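Local coordinates for protein nitrilotriacetate monooxygenase component B (Bacillus cereus ATCC 14579, PDB 3BPK) that probably binds FMN and, as in flavin reductase-like proteins, may use NADH or NADPH to supply a monooxygenase, at residues E91-V94 / A95-E99; N10-T13 / E14-Y18. All blocks are in the same frame, centred on the assembly; numbering follows the deposited sequence.

Contact 1 (E91-V94 / A95-E99)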
ATOM      1  N   GLU B  91       1.255  13.371 -12.450  1.00 17.69           N
ATOM      2  CA  GLU B  91       1.533  13.498 -13.886  1.00 20.07           C
ATOM      3  C   GLU B  91       2.509  14.647 -14.200  1.00 20.26           C
ATOM      4  O   GLU B  91       3.238  14.572 -15.214  1.00 23.34           O
ATOM      5  CB  GLU B  91       0.238  13.699 -14.655  1.00 19.84           C
ATOM      6  CG  GLU B  91      -0.686  12.479 -14.633  1.00 19.76           C
ATOM      7  CD  GLU B  91      -1.941  12.642 -15.494  1.00 21.48           C
ATOM      8  OE1 GLU B  91      -1.878  13.370 -16.530  1.00 25.62           O
ATOM      9  OE2 GLU B  91      -2.991  12.069 -15.131  1.00 22.78           O
ATOM     10  N   SER B  92       2.580  15.660 -13.326  1.00 21.25           N
ATOM     11  CA  SER B  92       3.409  16.859 -13.646  1.00 21.47           C
ATOM     12  C   SER B  92       4.904  16.578 -13.575  1.00 21.62           C
ATOM     13  O   SER B  92       5.699  17.336 -14.115  1.00 22.90           O
ATOM     14  CB  SER B  92       3.072  18.044 -12.745  1.00 21.74           C
ATOM     15  OG  SER B  92       3.508  17.858 -11.395  1.00 22.69           O
ATOM     16  N   TYR B  93       5.315  15.511 -12.889  1.00 20.42           N
ATOM     17  CA  TYR B  93       6.760  15.232 -12.795  1.00 19.97           C
ATOM     18  C   TYR B  93       7.104  13.744 -12.871  1.00 19.47           C
ATOM     19  O   TYR B  93       8.234  13.366 -12.592  1.00 19.01           O
ATOM     20  CB  TYR B  93       7.425  15.955 -11.596  1.00 19.25           C
ATOM     21  CG  TYR B  93       7.192  15.384 -10.212  1.00 18.07           C
ATOM     22  CD1 TYR B  93       8.279  14.909  -9.453  1.00 18.20           C
ATOM     23  CD2 TYR B  93       5.915  15.346  -9.647  1.00 16.35           C
ATOM     24  CE1 TYR B  93       8.104  14.393  -8.191  1.00 17.83           C
ATOM     25  CE2 TYR B  93       5.720  14.797  -8.342  1.00 15.01           C
ATOM     26  CZ  TYR B  93       6.834  14.339  -7.640  1.00 18.99           C
ATOM     27  OH  TYR B  93       6.703  13.792  -6.380  1.00 17.97           O
ATOM     28  N   VAL B  94       6.141  12.909 -13.298  1.00 19.68           N
ATOM     29  CA  VAL B  94       6.414  11.480 -13.421  1.00 20.56           C
ATOM     30  C   VAL B  94       7.541  11.174 -14.426  1.00 20.68           C
ATOM     31  O   VAL B  94       8.280  10.208 -14.256  1.00 19.76           O
ATOM     32  CB  VAL B  94       5.122  10.658 -13.725  1.00 21.47           C
ATOM     33  CG1 VAL B  94       4.521  11.075 -15.108  1.00 22.24           C
ATOM     34  CG2 VAL B  94       5.404   9.156 -13.632  1.00 22.60           C
ATOM     35  N   ALA B  95       7.696  12.022 -15.445  1.00 20.71           N
ATOM     36  CA  ALA B  95       8.834  11.832 -16.350  1.00 21.49           C
ATOM     37  C   ALA B  95      10.179  11.858 -15.592  1.00 21.58           C
ATOM     38  O   ALA B  95      11.037  10.986 -15.815  1.00 22.04           O
ATOM     39  CB  ALA B  95       8.816  12.847 -17.525  1.00 22.14           C
ATOM     40  N   ALA B  96      10.345  12.843 -14.693  1.00 20.67           N
ATOM     41  CA  ALA B  96      11.560  12.972 -13.907  1.00 20.51           C
ATOM     42  C   ALA B  96      11.637  11.846 -12.884  1.00 20.35           C
ATOM     43  O   ALA B  96      12.709  11.299 -12.655  1.00 20.17           O
ATOM     44  CB  ALA B  96      11.619  14.336 -13.227  1.00 21.93           C
ATOM     45  N   ILE B  97      10.507  11.509 -12.261  1.00 19.53           N
ATOM     46  CA  ILE B  97      10.510  10.377 -11.300  1.00 19.05           C
ATOM     47  C   ILE B  97      11.037   9.121 -12.020  1.00 19.87           C
ATOM     48  O   ILE B  97      11.858   8.381 -11.491  1.00 20.27           O
ATOM     49  CB  ILE B  97       9.110  10.098 -10.699  1.00 18.28           C
ATOM     50  CG1 ILE B  97       8.654  11.271  -9.832  1.00 19.13           C
ATOM     51  CG2 ILE B  97       9.126   8.804  -9.925  1.00 18.62           C
ATOM     52  CD1 ILE B  97       7.176  11.240  -9.468  1.00 19.15           C
ATOM     53  N   ASN B  98      10.558   8.882 -13.234  1.00 20.64           N
ATOM     54  CA  ASN B  98      11.015   7.681 -13.961  1.00 22.73           C
ATOM     55  C   ASN B  98      12.519   7.672 -14.199  1.00 24.20           C
ATOM     56  O   ASN B  98      13.165   6.618 -14.137  1.00 24.45           O
ATOM     57  CB  ASN B  98      10.271   7.539 -15.284  1.00 23.19           C
ATOM     58  CG  ASN B  98      10.563   6.213 -15.973  1.00 26.85           C
ATOM     59  OD1 ASN B  98      11.081   6.185 -17.097  1.00 31.43           O
ATOM     60  ND2 ASN B  98      10.247   5.111 -15.298  1.00 27.82           N
ATOM     61  N   GLU B  99      13.067   8.854 -14.478  1.00 24.27           N
ATOM     62  CA  GLU B  99      14.511   8.995 -14.675  0.70 25.51           C
ATOM     63  C   GLU B  99      15.295   8.565 -13.457  1.00 25.72           C
ATOM     64  O   GLU B  99      16.418   8.045 -13.573  1.00 27.60           O
ATOM     65  CB  GLU B  99      14.865  10.430 -15.007  0.70 26.42           C
ATOM     66  CG  GLU B  99      14.494  10.808 -16.389  0.70 30.20           C
ATOM     67  CD  GLU B  99      15.261  12.000 -16.874  0.70 32.27           C
ATOM     68  OE1 GLU B  99      16.415  12.195 -16.432  0.70 36.05           O
ATOM     69  OE2 GLU B  99      14.708  12.737 -17.707  0.70 37.78           O
TER
HETATM   70  O   HOH W   1       5.845  14.244 -16.298  1.00 27.36           O
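Tyr-93 and Ile-97 meet one turn apart where helix 94-100 begins. The CD1 methyl of Ile-97 lies over one face of the tyrosine ring, displaced toward its rim. It sits 3.7 Å from the centroid of the Tyr-93 ring and 18° off the ring normal, a CH-pi contact. The closest ring atom is Tyr-93 CE1, 3.5 Å from Ile-97 CD1; CZ is almost as near. With chi1 at 76°, the Tyr-93 ring swings in between the two backbone arms of its own residue. This raises it beside the first helical turn and turns a face to Ile-97. CG1 of Ile-97 also runs close to the ring, so the branch as a whole lies against it.

Both side chains are buried, and both also touch Phe-32 of strand 28-36. This is the tight side of the contact, joining the helix start to the sheet. Tyr-93 OH is hydrogen-bonded to Ile-88 O, at the end of strand 83-88, which holds the far end of the ring.

Tyr-93 is the N-cap residue. Its O accepts from Ile-97 N at 3.0 Å. Val-94 O accepts from Asn-98 N at 2.8 Å. Val-94 and Asn-98, both partly exposed, meet Leu-202 of the second subunit.

The solvent side is looser and wetter. A water takes the N-H of Ala-95 at 3.0 Å from Ala-95 N and donates to Glu-91 O at 2.8 Å from that oxygen. Ala-95 is exposed there.

The chemistry is therefore divided: carbon against ring face toward the sheet, and a first-turn N-H satisfied by water instead of by a capping side chain.

Contact 2 (N10-T13 / E14-Y18). With SO4 (sulfate ion), chain E.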
ATOM      1  N   ASN B  10       4.878 -22.060  -4.004  1.00 20.61           N
ATOM      2  CA  ASN B  10       6.012 -22.960  -3.844  1.00 22.67           C
ATOM      3  C   ASN B  10       6.382 -23.726  -5.121  1.00 23.21           C
ATOM      4  O   ASN B  10       7.493 -24.281  -5.199  1.00 25.60           O
ATOM      5  CB  ASN B  10       5.726 -23.942  -2.700  1.00 22.23           C
ATOM      6  CG  ASN B  10       5.584 -23.245  -1.356  1.00 25.53           C
ATOM      7  OD1 ASN B  10       4.633 -23.498  -0.619  1.00 31.98           O
ATOM      8  ND2 ASN B  10       6.510 -22.352  -1.045  1.00 23.25           N
ATOM      9  N   GLU B  11       5.476 -23.735  -6.108  1.00 22.96           N
ATOM     10  CA  GLU B  11       5.674 -24.447  -7.371  1.00 25.35           C
ATOM     11  C   GLU B  11       5.982 -23.526  -8.538  1.00 25.06           C
ATOM     12  O   GLU B  11       5.906 -23.917  -9.700  1.00 26.13           O
ATOM     13  CB  GLU B  11       4.459 -25.329  -7.692  1.00 24.42           C
ATOM     14  CG  GLU B  11       4.249 -26.431  -6.701  1.00 28.70           C
ATOM     15  CD  GLU B  11       2.951 -27.209  -6.934  1.00 30.15           C
ATOM     16  OE1 GLU B  11       2.748 -28.184  -6.177  1.00 36.13           O
ATOM     17  OE2 GLU B  11       2.154 -26.856  -7.851  1.00 34.61           O
ATOM     18  N   GLN B  12       6.323 -22.274  -8.238  1.00 24.25           N
ATOM     19  CA  GLN B  12       6.772 -21.392  -9.289  1.00 24.04           C
ATOM     20  C   GLN B  12       7.883 -20.519  -8.765  1.00 23.06           C
ATOM     21  O   GLN B  12       8.173 -20.551  -7.572  1.00 23.44           O
ATOM     22  CB  GLN B  12       5.621 -20.588  -9.876  1.00 24.35           C
ATOM     23  CG  GLN B  12       4.806 -19.810  -8.865  1.00 23.54           C
ATOM     24  CD  GLN B  12       3.745 -18.986  -9.563  1.00 23.28           C
ATOM     25  OE1 GLN B  12       3.310 -19.318 -10.676  1.00 23.84           O
ATOM     26  NE2 GLN B  12       3.284 -17.920  -8.895  1.00 23.10           N
ATOM     27  N   THR B  13       8.529 -19.778  -9.664  1.00 22.52           N
ATOM     28  CA  THR B  13       9.719 -19.010  -9.294  1.00 23.22           C
ATOM     29  C   THR B  13       9.376 -17.698  -8.591  1.00 22.93           C
ATOM     30  O   THR B  13       8.234 -17.222  -8.632  1.00 22.71           O
ATOM     31  CB  THR B  13      10.557 -18.625 -10.517  1.00 23.41           C
ATOM     32  OG1 THR B  13       9.798 -17.750 -11.354  1.00 24.82           O
ATOM     33  CG2 THR B  13      11.000 -19.896 -11.322  1.00 24.81           C
ATOM     34  N   GLU B  14      10.390 -17.089  -7.991  1.00 23.57           N
ATOM     35  CA  GLU B  14      10.237 -15.763  -7.407  1.00 24.35           C
ATOM     36  C   GLU B  14       9.709 -14.766  -8.436  1.00 24.01           C
ATOM     37  O   GLU B  14       8.790 -13.975  -8.158  1.00 23.49           O
ATOM     38  CB  GLU B  14      11.555 -15.284  -6.811  1.00 25.23           C
ATOM     39  CG  GLU B  14      11.492 -13.835  -6.353  1.00 26.14           C
ATOM     40  CD  GLU B  14      12.737 -13.367  -5.615  1.00 26.62           C
ATOM     41  OE1 GLU B  14      13.639 -14.175  -5.319  1.00 32.48           O
ATOM     42  OE2 GLU B  14      12.803 -12.171  -5.302  1.00 32.37           O
ATOM     43  N   LYS B  15      10.246 -14.816  -9.648  1.00 23.50           N
ATOM     44  CA  LYS B  15       9.783 -13.911 -10.694  1.00 23.45           C
ATOM     45  C   LYS B  15       8.315 -14.190 -11.023  1.00 22.40           C
ATOM     46  O   LYS B  15       7.521 -13.265 -11.253  1.00 22.00           O
ATOM     47  CB  LYS B  15      10.690 -14.006 -11.943  1.00 24.57           C
ATOM     48  CG  LYS B  15      10.359 -13.000 -13.004  1.00 28.52           C
ATOM     49  CD  LYS B  15      11.482 -12.918 -14.037  1.00 35.49           C
ATOM     50  CE  LYS B  15      10.964 -12.524 -15.417  1.00 34.07           C
ATOM     51  NZ  LYS B  15      12.063 -12.573 -16.463  1.00 47.24           N
ATOM     52  N   ASP B  16       7.935 -15.464 -11.082  1.00 20.64           N
ATOM     53  CA  ASP B  16       6.513 -15.790 -11.270  1.00 20.62           C
ATOM     54  C   ASP B  16       5.609 -15.216 -10.171  1.00 19.56           C
ATOM     55  O   ASP B  16       4.518 -14.718 -10.457  1.00 19.52           O
ATOM     56  CB  ASP B  16       6.304 -17.317 -11.325  1.00 21.75           C
ATOM     57  CG  ASP B  16       6.970 -17.971 -12.530  1.00 23.85           C
ATOM     58  OD1 ASP B  16       7.159 -17.306 -13.568  1.00 26.38           O
ATOM     59  OD2 ASP B  16       7.296 -19.180 -12.415  1.00 27.27           O
ATOM     60  N   ASN B  17       6.042 -15.342  -8.916  1.00 18.90           N
ATOM     61  CA  ASN B  17       5.252 -14.794  -7.792  1.00 18.12           C
ATOM     62  C   ASN B  17       5.194 -13.268  -7.851  1.00 18.22           C
ATOM     63  O   ASN B  17       4.148 -12.676  -7.618  1.00 17.25           O
ATOM     64  CB  ASN B  17       5.789 -15.277  -6.454  1.00 18.57           C
ATOM     65  CG  ASN B  17       5.501 -16.742  -6.241  1.00 19.83           C
ATOM     66  OD1 ASN B  17       4.351 -17.188  -6.497  1.00 19.43           O
ATOM     67  ND2 ASN B  17       6.500 -17.501  -5.729  1.00 19.50           N
ATOM     68  N   TYR B  18       6.322 -12.674  -8.208  1.00 18.37           N
ATOM     69  CA  TYR B  18       6.403 -11.218  -8.429  1.00 18.75           C
ATOM     70  C   TYR B  18       5.410 -10.749  -9.470  1.00 18.63           C
ATOM     71  O   TYR B  18       4.706  -9.769  -9.257  1.00 18.75           O
ATOM     72  CB  TYR B  18       7.818 -10.848  -8.843  1.00 19.47           C
ATOM     73  CG  TYR B  18       8.004  -9.397  -9.209  1.00 19.90           C
ATOM     74  CD1 TYR B  18       8.215  -8.427  -8.224  1.00 20.81           C
ATOM     75  CD2 TYR B  18       8.007  -9.001 -10.547  1.00 20.75           C
ATOM     76  CE1 TYR B  18       8.408  -7.093  -8.567  1.00 21.84           C
ATOM     77  CE2 TYR B  18       8.202  -7.651 -10.915  1.00 20.76           C
ATOM     78  CZ  TYR B  18       8.401  -6.710  -9.911  1.00 21.44           C
ATOM     79  OH  TYR B  18       8.606  -5.386 -10.271  1.00 23.21           O
TER
HETATM   80  S   SO4 E 601      13.971 -18.750  -7.925  0.50 36.37           S
HETATM   81  O1  SO4 E 601      14.766 -18.409  -6.744  0.50 36.79           O
HETATM   82  O2  SO4 E 601      12.568 -18.808  -7.565  0.50 35.28           O
HETATM   83  O3  SO4 E 601      14.398 -20.044  -8.451  0.50 36.41           O
HETATM   84  O4  SO4 E 601      14.210 -17.771  -8.977  0.50 35.84           O
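Thr-13 and Asp-16 form a capping box at the start of helix 14-24. Thr-13 is the N-cap. Its OG1 accepts from Asp-16 N at 3.0 Å, with a nearly straight N-H. In return Thr-13 N donates to Asp-16 OD2 at 3.1 Å. That carboxylate oxygen is met from above its plane, 38° out of it. The two side chains cross at a slant. Asp-16 CG is anti to the carbonyl carbon (chi1 -65°), which turns the carboxylate back toward the backbone N of Thr-13. The main chain adds the first helical bond, from Asn-17 N to Thr-13 O at 2.9 Å.

A second side-chain bridge lies beside the box. Gln-12 NE2 donates to Asn-17 OD1 at 2.7 Å, and the N-H points almost straight at the oxygen. The acceptor lies in the amide plane of Gln-12, but the donor stands above the carbonyl plane of Asn-17, and the two amides are turned 60° apart. The extended Gln-12 chain passes Asp-16 on the way, with Gln-12 CD 3.5 Å from Asp-16 CB. The other end of the Asn-17 amide is held as well: ND2 donates to the carbonyl O of Pro-9. The Asn-17 side chain thus ties the helix to the loop through both OD1 and ND2.

Farther out, the second subunit covers part of the helix. Asn-17 packs on Phe-165 of that subunit, and Glu-14 on its Asn-56. Asn-17 is buried, whereas Thr-13 and Glu-14 are exposed.

A sulfate, probably from the crystallisation liquor, meets the N-H of Glu-14; the positive end of the helix would suit an anion there. Sulfate O2 accepts from Glu-14 N at 2.8 Å and lies 3.3 Å from Thr-13 CA.

How the contacts relate
Contacts 1 and 2 are both helix starts, but they sit in different parts of the chain. Their centres are 30 Å apart and their nearest atoms about 12 Å apart, so they do not touch. Contact 2 is at the periphery, its centre 24 Å from that of the chain. Contact 1 is closer in, at 13 Å. Capping differs: a Thr/Asp capping box in 10-18, but in 91-99 a water takes one first-turn N-H. Both regions reach the second subunit, so each takes part in the dimer. Contact 2 holds a sulfate; neither contact includes a flavin, so their relation to the FMN site is not set by these contacts.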